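Local coordinates for CBIX (Paracoccus pantotrophus, PDB 4CCS), which probably inserts iron into sirohydrochlorin as the terminal chelatase that completes siroheme biosynthesis in denitrifying bacteria, at residues A[61-64]-A[69-72]; A[107-112]-A[204-209]; A[31-36]-A[218-223]; A[123-128]-A[190-195]. All blocks are in the same frame, centred on the assembly; numbering follows the deposited sequence.

Contact 1. Residues A[61-64]-A[69-72]; sequences PLFM and FTRS
Phe63 sets its ring against Phe69 and Thr70 at the start of helix 68-80. From CB, the Phe63 ring is swung to the side of its own backbone N, with CG anti to the carbonyl carbon (chi1 -52°). This turns one long side of the ring to the helix. CD2 comes first and meets the methyl CG2 of Thr70 at 3.6 Å, close to the ring plane and at the edge. Further out, CE2 of Phe63 lies 3.7 Å from CD1 of Phe69. The tip atom CZ of Phe63 is 3.9 Å from that same CD1. The two ring planes stand at 85°, yet the approach is oblique. One face of the Phe63 ring is covered by Pro61, whose CB sits 3.6 Å above the ring plane. An inverse gamma turn centred on Leu62 brings these two residues together. The other branch of Thr70 serves the helix start, where OG1 is hydrogen-bonded to Gly67 N. With an alanine at Phe63, Phe69 would probably lose one of its aromatic neighbours, and a gap would open between Pro61 and the helix. His10 stacks on Phe63 and meets Phe69 edge-to-face. The contact lies where strand 57-61 runs into helix 68-80, a strand-to-helix connection of the chelatase-like alpha/beta fold; this end of the sheet probably borders the cleft.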
loop_
_atom_site.group_PDB
_atom_site.type_symbol
_atom_site.label_atom_id
_atom_site.label_comp_id
_atom_site.label_asym_id
_atom_site.label_seq_id
_atom_site.Cartn_x
_atom_site.Cartn_y
_atom_site.Cartn_z
ATOM N N PRO A 61 10.483 -0.576 -0.710
ATOM C CA PRO A 61 9.713 0.449 0.004
ATOM C C PRO A 61 8.200 0.216 -0.062
ATOM O O PRO A 61 7.634 0.076 -1.151
ATOM C CB PRO A 61 10.135 1.757 -0.672
ATOM C CG PRO A 61 10.640 1.366 -2.042
ATOM C CD PRO A 61 10.855 -0.130 -2.075
ATOM N N LEU A 62 7.534 0.212 1.107
ATOM C CA LEU A 62 6.067 0.086 1.168
ATOM C C LEU A 62 5.408 1.457 0.902
ATOM O O LEU A 62 4.592 1.929 1.697
ATOM C CB LEU A 62 5.619 -0.481 2.532
ATOM C CG LEU A 62 5.953 -1.943 2.840
ATOM C CD1 LEU A 62 5.517 -2.301 4.265
ATOM C CD2 LEU A 62 5.268 -2.896 1.856
ATOM N N PHE A 63 5.810 2.122 -0.184
ATOM C CA PHE A 63 5.289 3.447 -0.541
ATOM C C PHE A 63 4.269 3.301 -1.669
ATOM O O PHE A 63 4.317 2.306 -2.392
ATOM C CB PHE A 63 6.430 4.409 -0.920
ATOM C CG PHE A 63 7.587 4.547 0.058
ATOM C CD1 PHE A 63 7.463 4.128 1.384
ATOM C CD2 PHE A 63 8.780 5.156 -0.332
ATOM C CE1 PHE A 63 8.529 4.268 2.286
ATOM C CE2 PHE A 63 9.845 5.288 0.568
ATOM C CZ PHE A 63 9.711 4.848 1.870
ATOM N N MET A 64 3.337 4.270 -1.808
ATOM C CA MET A 64 2.280 4.207 -2.831
ATOM C C MET A 64 2.708 4.685 -4.223
ATOM O O MET A 64 2.037 4.368 -5.209
ATOM C CB MET A 64 1.009 4.957 -2.373
ATOM C CG MET A 64 0.387 4.419 -1.078
ATOM S SD MET A 64 0.322 2.614 -0.875
ATOM C CE MET A 64 -0.820 2.136 -2.174
ATOM N N PHE A 69 10.726 11.339 -2.035
ATOM C CA PHE A 69 11.167 10.398 -1.008
ATOM C C PHE A 69 12.026 9.261 -1.587
ATOM O O PHE A 69 13.151 9.085 -1.126
ATOM C CB PHE A 69 9.994 9.866 -0.164
ATOM C CG PHE A 69 10.359 9.671 1.288
ATOM C CD1 PHE A 69 11.062 8.544 1.702
ATOM C CD2 PHE A 69 10.014 10.620 2.241
ATOM C CE1 PHE A 69 11.415 8.374 3.043
ATOM C CE2 PHE A 69 10.359 10.442 3.585
ATOM C CZ PHE A 69 11.056 9.320 3.975
ATOM N N THR A 70 11.531 8.536 -2.616
ATOM C CA THR A 70 12.276 7.433 -3.245
ATOM C C THR A 70 13.540 7.907 -3.979
ATOM O O THR A 70 14.556 7.210 -3.955
ATOM C CB THR A 70 11.392 6.625 -4.210
ATOM O OG1 THR A 70 10.861 7.501 -5.203
ATOM C CG2 THR A 70 10.269 5.875 -3.511
ATOM N N ARG A 71 13.469 9.086 -4.631
ATOM C CA ARG A 71 14.558 9.646 -5.433
ATOM C C ARG A 71 15.631 10.406 -4.650
ATOM O O ARG A 71 16.800 10.350 -5.042
ATOM C CB ARG A 71 14.001 10.542 -6.552
ATOM C CG ARG A 71 13.230 9.778 -7.628
ATOM C CD ARG A 71 12.544 10.715 -8.608
ATOM N NE ARG A 71 11.754 9.983 -9.601
ATOM C CZ ARG A 71 12.220 9.558 -10.774
ATOM N NH1 ARG A 71 13.482 9.790 -11.119
ATOM N NH2 ARG A 71 11.429 8.900 -11.609
ATOM N N SER A 72 15.251 11.130 -3.579
ATOM C CA SER A 72 16.203 11.956 -2.833
ATOM C C SER A 72 16.305 11.683 -1.325
ATOM O O SER A 72 17.425 11.557 -0.825
ATOM C CB SER A 72 15.907 13.435 -3.064
ATOM O OG SER A 72 15.881 13.746 -4.448
#

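Contact 2. Residues A[107-112]-A[204-209]; sequences AQAAET and LVLPPV
Ala109 pushes its CB methyl against two leucines, Leu204 and Leu206. The closer is Leu206, whose CD2 lies 3.6 Å from Ala109 CB. CD1 of Leu206 follows at 4.1 Å from that methyl, so both tips of the fork face it. Leu204 adds a single branch, with its CD2 3.9 Å from Ala109 CB. The two leucines reach the same methyl by different routes. In Leu204 the chain runs out with CG anti to the backbone N. In Leu206 CG is anti to the carbonyl carbon instead (chi1 -58°). The contact is wholly apolar, and no hydrogen bond crosses it. The nearest CA atoms of the two segments are those of Ala109 and Leu206, 8.0 Å apart. One turn further on, Thr112 folds back on its own helix. Its OG1 donates to Ala109 O at 2.8 Å. The hydroxyl meets the carbonyl at a C=O...donor angle of 129° and is tilted 19° from its plane. This gives the threonine hydroxyl a partner within the helix. Around the contact, Ile176 of strand 175-179 touches Ala109, Ala110 and Leu206. Gln113 touches Leu204 from the end of the helix. Backbone hydrogen bonds tie Leu204 to Ala175 and Cys177, so strand 204-205 is the outer neighbour of strand 175-179 in the sheet. Helix 98-113 thus packs against strand 204-205, the loop that follows it and strand 175-179, just before the chain enters that sheet at strand 121-126.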
loop_
_atom_site.group_PDB
_atom_site.type_symbol
_atom_site.label_atom_id
_atom_site.label_comp_id
_atom_site.label_asym_id
_atom_site.label_seq_id
_atom_site.Cartn_x
_atom_site.Cartn_y
_atom_site.Cartn_z
ATOM N N ALA A 107 -13.615 -9.068 -5.803
ATOM C CA ALA A 107 -14.422 -10.189 -6.318
ATOM C C ALA A 107 -14.817 -11.129 -5.168
ATOM O O ALA A 107 -15.985 -11.500 -5.070
ATOM C CB ALA A 107 -13.649 -10.953 -7.395
ATOM N N GLN A 108 -13.869 -11.456 -4.272
ATOM C CA GLN A 108 -14.121 -12.299 -3.079
ATOM C C GLN A 108 -15.190 -11.638 -2.181
ATOM O O GLN A 108 -16.147 -12.304 -1.759
ATOM C CB GLN A 108 -12.817 -12.547 -2.279
ATOM C CG GLN A 108 -12.981 -13.441 -1.035
ATOM C CD GLN A 108 -12.260 -13.006 0.238
ATOM O OE1 GLN A 108 -11.266 -12.257 0.232
ATOM N NE2 GLN A 108 -12.729 -13.504 1.388
ATOM N N ALA A 109 -15.046 -10.319 -1.946
ATOM C CA ALA A 109 -15.977 -9.534 -1.120
ATOM C C ALA A 109 -17.387 -9.544 -1.684
ATOM O O ALA A 109 -18.321 -9.846 -0.941
ATOM C CB ALA A 109 -15.481 -8.103 -0.971
ATOM N N ALA A 110 -17.540 -9.271 -3.002
ATOM C CA ALA A 110 -18.842 -9.259 -3.680
ATOM C C ALA A 110 -19.540 -10.619 -3.565
ATOM O O ALA A 110 -20.739 -10.656 -3.304
ATOM C CB ALA A 110 -18.681 -8.858 -5.138
ATOM N N GLU A 111 -18.770 -11.719 -3.685
ATOM C CA GLU A 111 -19.256 -13.099 -3.598
ATOM C C GLU A 111 -19.774 -13.421 -2.190
ATOM O O GLU A 111 -20.843 -14.023 -2.076
ATOM C CB GLU A 111 -18.177 -14.100 -4.062
ATOM C CG GLU A 111 -18.624 -15.559 -4.143
ATOM C CD GLU A 111 -19.913 -15.847 -4.895
ATOM O OE1 GLU A 111 -20.076 -15.347 -6.033
ATOM O OE2 GLU A 111 -20.771 -16.566 -4.334
ATOM N N THR A 112 -19.067 -12.963 -1.127
ATOM C CA THR A 112 -19.537 -13.178 0.258
ATOM C C THR A 112 -20.861 -12.437 0.520
ATOM O O THR A 112 -21.722 -12.959 1.218
ATOM C CB THR A 112 -18.475 -12.843 1.318
ATOM O OG1 THR A 112 -18.282 -11.429 1.380
ATOM C CG2 THR A 112 -17.157 -13.582 1.104
ATOM N N LEU A 204 -19.849 -1.869 1.786
ATOM C CA LEU A 204 -18.873 -2.657 2.509
ATOM C C LEU A 204 -17.512 -1.986 2.462
ATOM O O LEU A 204 -17.083 -1.549 1.396
ATOM C CB LEU A 204 -18.800 -4.057 1.865
ATOM C CG LEU A 204 -17.828 -5.062 2.482
ATOM C CD1 LEU A 204 -18.255 -5.444 3.909
ATOM C CD2 LEU A 204 -17.773 -6.326 1.624
ATOM N N VAL A 205 -16.841 -1.900 3.607
ATOM C CA VAL A 205 -15.512 -1.291 3.675
ATOM C C VAL A 205 -14.541 -2.397 4.012
ATOM O O VAL A 205 -14.635 -2.991 5.085
ATOM C CB VAL A 205 -15.427 -0.113 4.684
ATOM C CG1 VAL A 205 -14.067 0.585 4.579
ATOM C CG2 VAL A 205 -16.566 0.886 4.454
ATOM N N LEU A 206 -13.612 -2.676 3.102
ATOM C CA LEU A 206 -12.650 -3.758 3.277
ATOM C C LEU A 206 -11.440 -3.349 4.120
ATOM O O LEU A 206 -11.180 -2.153 4.247
ATOM C CB LEU A 206 -12.175 -4.271 1.887
ATOM C CG LEU A 206 -13.261 -4.784 0.917
ATOM C CD1 LEU A 206 -12.615 -5.296 -0.378
ATOM C CD2 LEU A 206 -14.086 -5.922 1.555
ATOM N N PRO A 207 -10.659 -4.338 4.644
ATOM C CA PRO A 207 -9.399 -4.028 5.324
ATOM C C PRO A 207 -8.433 -3.413 4.261
ATOM O O PRO A 207 -8.652 -3.651 3.059
ATOM C CB PRO A 207 -8.891 -5.417 5.766
ATOM C CG PRO A 207 -10.099 -6.225 5.921
ATOM C CD PRO A 207 -11.038 -5.756 4.853
ATOM N N PRO A 208 -7.386 -2.628 4.684
ATOM C CA PRO A 208 -6.432 -2.046 3.730
ATOM C C PRO A 208 -5.717 -3.155 2.948
ATOM O O PRO A 208 -5.506 -4.258 3.483
ATOM C CB PRO A 208 -5.476 -1.231 4.616
ATOM C CG PRO A 208 -5.546 -1.894 5.940
ATOM C CD PRO A 208 -6.976 -2.350 6.081
ATOM N N VAL A 209 -5.442 -2.895 1.657
ATOM C CA VAL A 209 -4.831 -3.868 0.732
ATOM C C VAL A 209 -3.496 -4.448 1.261
ATOM O O VAL A 209 -3.247 -5.632 1.041
ATOM C CB VAL A 209 -4.714 -3.296 -0.714
ATOM C CG1 VAL A 209 -3.686 -2.153 -0.813
ATOM C CG2 VAL A 209 -4.422 -4.401 -1.733
#

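Contact 3. Residues A[31-36]-A[218-223]; sequences APLVPQ and MIAESI
Ala220 on helix 215-226 is the small bump that fits between two neighbours on segment 31-36. Its CB rests in the hollow formed by Leu33 and Val34. Leu33 touches it at the root of the side chain, CB to Ala220 CB at 3.6 Å, rather than with its methyls. Val34 closes the other part of the hollow, with CG2 3.5 Å from Ala220 CB and also close to Ala220 CA. Val34 is forked, and its two methyls span one turn of the helix, from Ala220 to Ile223. Its CG1 is anti to the backbone N (chi1 -164°) and reaches CG2 of Ile223 at 3.8 Å, the two side chains crossing at a slant. Both valine methyls are thus used, one on each helix residue. Behind the contact, Ile223 packs on Val5 and Ile7 of strand 4-9 and on Val30 of helix 16-30. Ser222 is hydrogen-bonded to Asp95. The C-terminal helix thus returns to cover the N-terminal sheet and meets the short turn that leads from helix 16-30 to strand 38-43. This return of the last helix to the first lobe is consistent with the two-lobed chelatase fold.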
loop_
_atom_site.group_PDB
_atom_site.type_symbol
_atom_site.label_atom_id
_atom_site.label_comp_id
_atom_site.label_asym_id
_atom_site.label_seq_id
_atom_site.Cartn_x
_atom_site.Cartn_y
_atom_site.Cartn_z
ATOM N N ALA A 31 10.038 -13.853 3.935
ATOM C CA ALA A 31 11.250 -14.658 4.142
ATOM C C ALA A 31 11.209 -16.112 3.567
ATOM O O ALA A 31 12.060 -16.381 2.722
ATOM C CB ALA A 31 11.637 -14.671 5.620
ATOM N N PRO A 32 10.247 -17.020 3.952
ATOM C CA PRO A 32 10.275 -18.393 3.391
ATOM C C PRO A 32 10.026 -18.498 1.877
ATOM O O PRO A 32 10.243 -19.566 1.295
ATOM C CB PRO A 32 9.207 -19.134 4.192
ATOM C CG PRO A 32 8.272 -18.080 4.649
ATOM C CD PRO A 32 9.124 -16.880 4.905
ATOM N N LEU A 33 9.616 -17.380 1.243
ATOM C CA LEU A 33 9.327 -17.301 -0.185
ATOM C C LEU A 33 10.517 -16.813 -1.021
ATOM O O LEU A 33 10.452 -16.891 -2.248
ATOM C CB LEU A 33 8.060 -16.445 -0.432
ATOM C CG LEU A 33 6.823 -16.770 0.418
ATOM C CD1 LEU A 33 5.722 -15.770 0.173
ATOM C CD2 LEU A 33 6.308 -18.185 0.163
ATOM N N VAL A 34 11.593 -16.301 -0.372
ATOM C CA VAL A 34 12.828 -15.829 -1.027
ATOM C C VAL A 34 14.044 -16.487 -0.309
ATOM O O VAL A 34 14.794 -15.776 0.363
ATOM C CB VAL A 34 12.979 -14.275 -1.071
ATOM C CG1 VAL A 34 14.040 -13.841 -2.082
ATOM C CG2 VAL A 34 11.664 -13.580 -1.353
ATOM N N PRO A 35 14.248 -17.834 -0.448
ATOM C CA PRO A 35 15.358 -18.505 0.250
ATOM C C PRO A 35 16.763 -17.982 -0.070
ATOM O O PRO A 35 17.637 -18.054 0.791
ATOM C CB PRO A 35 15.192 -19.981 -0.140
ATOM C CG PRO A 35 13.773 -20.117 -0.547
ATOM C CD PRO A 35 13.461 -18.817 -1.227
ATOM N N GLN A 36 16.974 -17.419 -1.272
ATOM C CA GLN A 36 18.268 -16.875 -1.696
ATOM C C GLN A 36 18.624 -15.521 -1.031
ATOM O O GLN A 36 19.705 -14.981 -1.274
ATOM C CB GLN A 36 18.358 -16.791 -3.237
ATOM C CG GLN A 36 17.318 -15.874 -3.898
ATOM C CD GLN A 36 16.040 -16.577 -4.321
ATOM O OE1 GLN A 36 15.301 -17.138 -3.504
ATOM N NE2 GLN A 36 15.705 -16.496 -5.605
ATOM N N MET A 218 3.546 -11.453 -3.360
ATOM C CA MET A 218 3.724 -10.344 -4.289
ATOM C C MET A 218 5.091 -9.673 -4.067
ATOM O O MET A 218 5.836 -9.466 -5.025
ATOM C CB MET A 218 2.549 -9.343 -4.145
ATOM C CG MET A 218 2.592 -8.215 -5.131
ATOM S SD MET A 218 1.328 -6.936 -4.865
ATOM C CE MET A 218 2.177 -5.929 -3.664
ATOM N N ILE A 219 5.437 -9.361 -2.800
ATOM C CA ILE A 219 6.727 -8.737 -2.459
ATOM C C ILE A 219 7.882 -9.694 -2.822
ATOM O O ILE A 219 8.868 -9.265 -3.421
ATOM C CB ILE A 219 6.766 -8.295 -0.968
ATOM C CG1 ILE A 219 5.622 -7.286 -0.655
ATOM C CG2 ILE A 219 8.149 -7.721 -0.598
ATOM C CD1 ILE A 219 5.551 -6.790 0.854
ATOM N N ALA A 220 7.743 -10.980 -2.463
ATOM C CA ALA A 220 8.745 -12.006 -2.774
ATOM C C ALA A 220 9.071 -12.049 -4.287
ATOM O O ALA A 220 10.247 -12.095 -4.661
ATOM C CB ALA A 220 8.252 -13.367 -2.307
ATOM N N GLU A 221 8.027 -11.980 -5.149
ATOM C CA GLU A 221 8.225 -12.024 -6.608
ATOM C C GLU A 221 8.957 -10.807 -7.107
ATOM O O GLU A 221 9.809 -10.944 -7.979
ATOM C CB GLU A 221 6.914 -12.280 -7.391
ATOM C CG GLU A 221 6.250 -13.616 -7.065
ATOM C CD GLU A 221 7.059 -14.890 -7.270
ATOM O OE1 GLU A 221 7.986 -14.888 -8.107
ATOM O OE2 GLU A 221 6.746 -15.904 -6.608
ATOM N N SER A 222 8.703 -9.629 -6.499
ATOM C CA SER A 222 9.398 -8.396 -6.841
ATOM C C SER A 222 10.874 -8.415 -6.404
ATOM O O SER A 222 11.713 -7.876 -7.118
ATOM C CB SER A 222 8.653 -7.184 -6.289
ATOM O OG SER A 222 7.444 -7.052 -7.018
ATOM N N ILE A 223 11.186 -9.053 -5.254
ATOM C CA ILE A 223 12.562 -9.211 -4.758
ATOM C C ILE A 223 13.330 -10.177 -5.708
ATOM O O ILE A 223 14.401 -9.821 -6.208
ATOM C CB ILE A 223 12.605 -9.711 -3.280
ATOM C CG1 ILE A 223 12.040 -8.642 -2.294
ATOM C CG2 ILE A 223 14.040 -10.107 -2.886
ATOM C CD1 ILE A 223 11.635 -9.213 -0.928
#

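Contact 4. Residues A[123-128]-A[190-195]; sequences LVAAHG and DDLPAA
His127 and Asp190 form a nearly flat His-carboxylate pair, the striking feature of this contact. It lies just past the carboxyl end of strand 121-126 in the chelatase-like alpha/beta fold, the sheet end where active sites of this fold commonly lie. ND1 of His127 donates to OD2 of Asp190 at 2.7 Å, and the bond is nearly straight, with an N-H...acceptor angle of 167°. OD2 accepts with its syn lone pair and lies in the plane of the ring. The carboxylate is turned only 17° from that plane. His127 reaches its partner because CG is anti to the backbone N (chi1 -173°), which carries the ring out from the strand end. The bond helps hold the ring's rotation and places NE2 on the side of the ring far from Asp190. An alanine in place of Asp190 would probably leave ND1 without this acceptor and the imidazole freer to turn. Glu159 also touches His127. Deeper in, helix 192-199 packs on the strand by one apolar touch: the methyl CD2 of Leu192 lies 3.8 Å from CB of Ala125.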
loop_
_atom_site.group_PDB
_atom_site.type_symbol
_atom_site.label_atom_id
_atom_site.label_comp_id
_atom_site.label_asym_id
_atom_site.label_seq_id
_atom_site.Cartn_x
_atom_site.Cartn_y
_atom_site.Cartn_z
ATOM N N LEU A 123 -15.254 1.843 -4.954
ATOM C CA LEU A 123 -14.579 3.051 -4.479
ATOM C C LEU A 123 -13.176 2.710 -3.963
ATOM O O LEU A 123 -13.024 1.952 -3.001
ATOM C CB LEU A 123 -15.403 3.778 -3.406
ATOM C CG LEU A 123 -14.822 5.084 -2.850
ATOM C CD1 LEU A 123 -14.817 6.208 -3.915
ATOM C CD2 LEU A 123 -15.598 5.515 -1.624
ATOM N N VAL A 124 -12.163 3.269 -4.614
ATOM C CA VAL A 124 -10.771 3.071 -4.220
ATOM C C VAL A 124 -10.446 4.286 -3.336
ATOM O O VAL A 124 -10.474 5.423 -3.827
ATOM C CB VAL A 124 -9.832 2.963 -5.453
ATOM C CG1 VAL A 124 -8.360 2.983 -5.038
ATOM C CG2 VAL A 124 -10.154 1.721 -6.290
ATOM N N ALA A 125 -10.215 4.054 -2.032
ATOM C CA ALA A 125 -9.893 5.141 -1.094
ATOM C C ALA A 125 -8.396 5.173 -0.840
ATOM O O ALA A 125 -7.816 4.153 -0.501
ATOM C CB ALA A 125 -10.653 4.948 0.216
ATOM N N ALA A 126 -7.750 6.330 -1.026
ATOM C CA ALA A 126 -6.308 6.412 -0.857
ATOM C C ALA A 126 -5.888 7.736 -0.226
ATOM O O ALA A 126 -6.674 8.688 -0.201
ATOM C CB ALA A 126 -5.619 6.219 -2.214
ATOM N N HIS A 127 -4.662 7.787 0.307
ATOM C CA HIS A 127 -4.150 9.000 0.935
ATOM C C HIS A 127 -4.051 10.138 -0.077
ATOM O O HIS A 127 -4.475 11.258 0.210
ATOM C CB HIS A 127 -2.776 8.747 1.593
ATOM C CG HIS A 127 -2.275 9.920 2.390
ATOM N ND1 HIS A 127 -2.815 10.236 3.633
ATOM C CD2 HIS A 127 -1.270 10.788 2.120
ATOM C CE1 HIS A 127 -2.135 11.287 4.070
ATOM N NE2 HIS A 127 -1.185 11.649 3.200
ATOM N N GLY A 128 -3.507 9.848 -1.265
ATOM C CA GLY A 128 -3.272 10.866 -2.276
ATOM C C GLY A 128 -2.048 11.679 -1.822
ATOM O O GLY A 128 -1.261 11.208 -1.004
ATOM N N ASP A 190 -5.408 8.051 8.801
ATOM C CA ASP A 190 -6.333 8.765 7.924
ATOM C C ASP A 190 -7.798 8.713 8.350
ATOM O O ASP A 190 -8.602 9.500 7.827
ATOM C CB ASP A 190 -6.161 8.300 6.481
ATOM C CG ASP A 190 -4.991 8.963 5.773
ATOM O OD1 ASP A 190 -4.223 9.707 6.440
ATOM O OD2 ASP A 190 -4.839 8.744 4.574
ATOM N N ASP A 191 -8.144 7.840 9.318
ATOM C CA ASP A 191 -9.500 7.726 9.869
ATOM C C ASP A 191 -10.602 7.674 8.789
ATOM O O ASP A 191 -11.521 8.506 8.766
ATOM C CB ASP A 191 -9.758 8.848 10.898
ATOM C CG ASP A 191 -10.915 8.609 11.855
ATOM O OD1 ASP A 191 -11.550 7.534 11.770
ATOM O OD2 ASP A 191 -11.213 9.520 12.660
ATOM N N LEU A 192 -10.491 6.686 7.888
ATOM C CA LEU A 192 -11.485 6.440 6.838
ATOM C C LEU A 192 -12.892 6.214 7.408
ATOM O O LEU A 192 -13.841 6.700 6.788
ATOM C CB LEU A 192 -11.085 5.232 5.967
ATOM C CG LEU A 192 -10.314 5.520 4.691
ATOM C CD1 LEU A 192 -8.954 6.111 4.989
ATOM C CD2 LEU A 192 -10.138 4.240 3.892
ATOM N N PRO A 193 -13.054 5.527 8.590
ATOM C CA PRO A 193 -14.418 5.362 9.118
ATOM C C PRO A 193 -15.156 6.677 9.343
ATOM O O PRO A 193 -16.323 6.751 8.984
ATOM C CB PRO A 193 -14.206 4.568 10.400
ATOM C CG PRO A 193 -13.037 3.720 10.083
ATOM C CD PRO A 193 -12.124 4.626 9.314
ATOM N N ALA A 194 -14.465 7.731 9.830
ATOM C CA ALA A 194 -15.067 9.048 10.061
ATOM C C ALA A 194 -15.468 9.730 8.743
ATOM O O ALA A 194 -16.536 10.339 8.672
ATOM C CB ALA A 194 -14.107 9.939 10.849
ATOM N N ALA A 195 -14.608 9.623 7.706
ATOM C CA ALA A 195 -14.840 10.216 6.381
ATOM C C ALA A 195 -16.001 9.511 5.686
ATOM O O ALA A 195 -16.851 10.166 5.093
ATOM C CB ALA A 195 -13.576 10.098 5.542
#

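The protein is built from two parallel sheets of like strand order. Contacts 1 and 3 pack on the lobe of the first sheet and touch, with Leu62 CD2 4.0 Å from Ile219 CD1. Contacts 2 and 4 reach the second sheet, their centres 15 Å apart. Contacts 2 and 3 show an exchange: helix 98-113 serves the second sheet, and helix 215-226 the first. Contacts 1 and 4 involve loops after strands of different sheets. Their centres are 20 Å apart and their nearest atoms about 6 Å, consistent with both bordering the cleft between the lobes. The bound sodium ion and D-malate lie about 10 and 11 Å from the Ala109 side chain of contact 2.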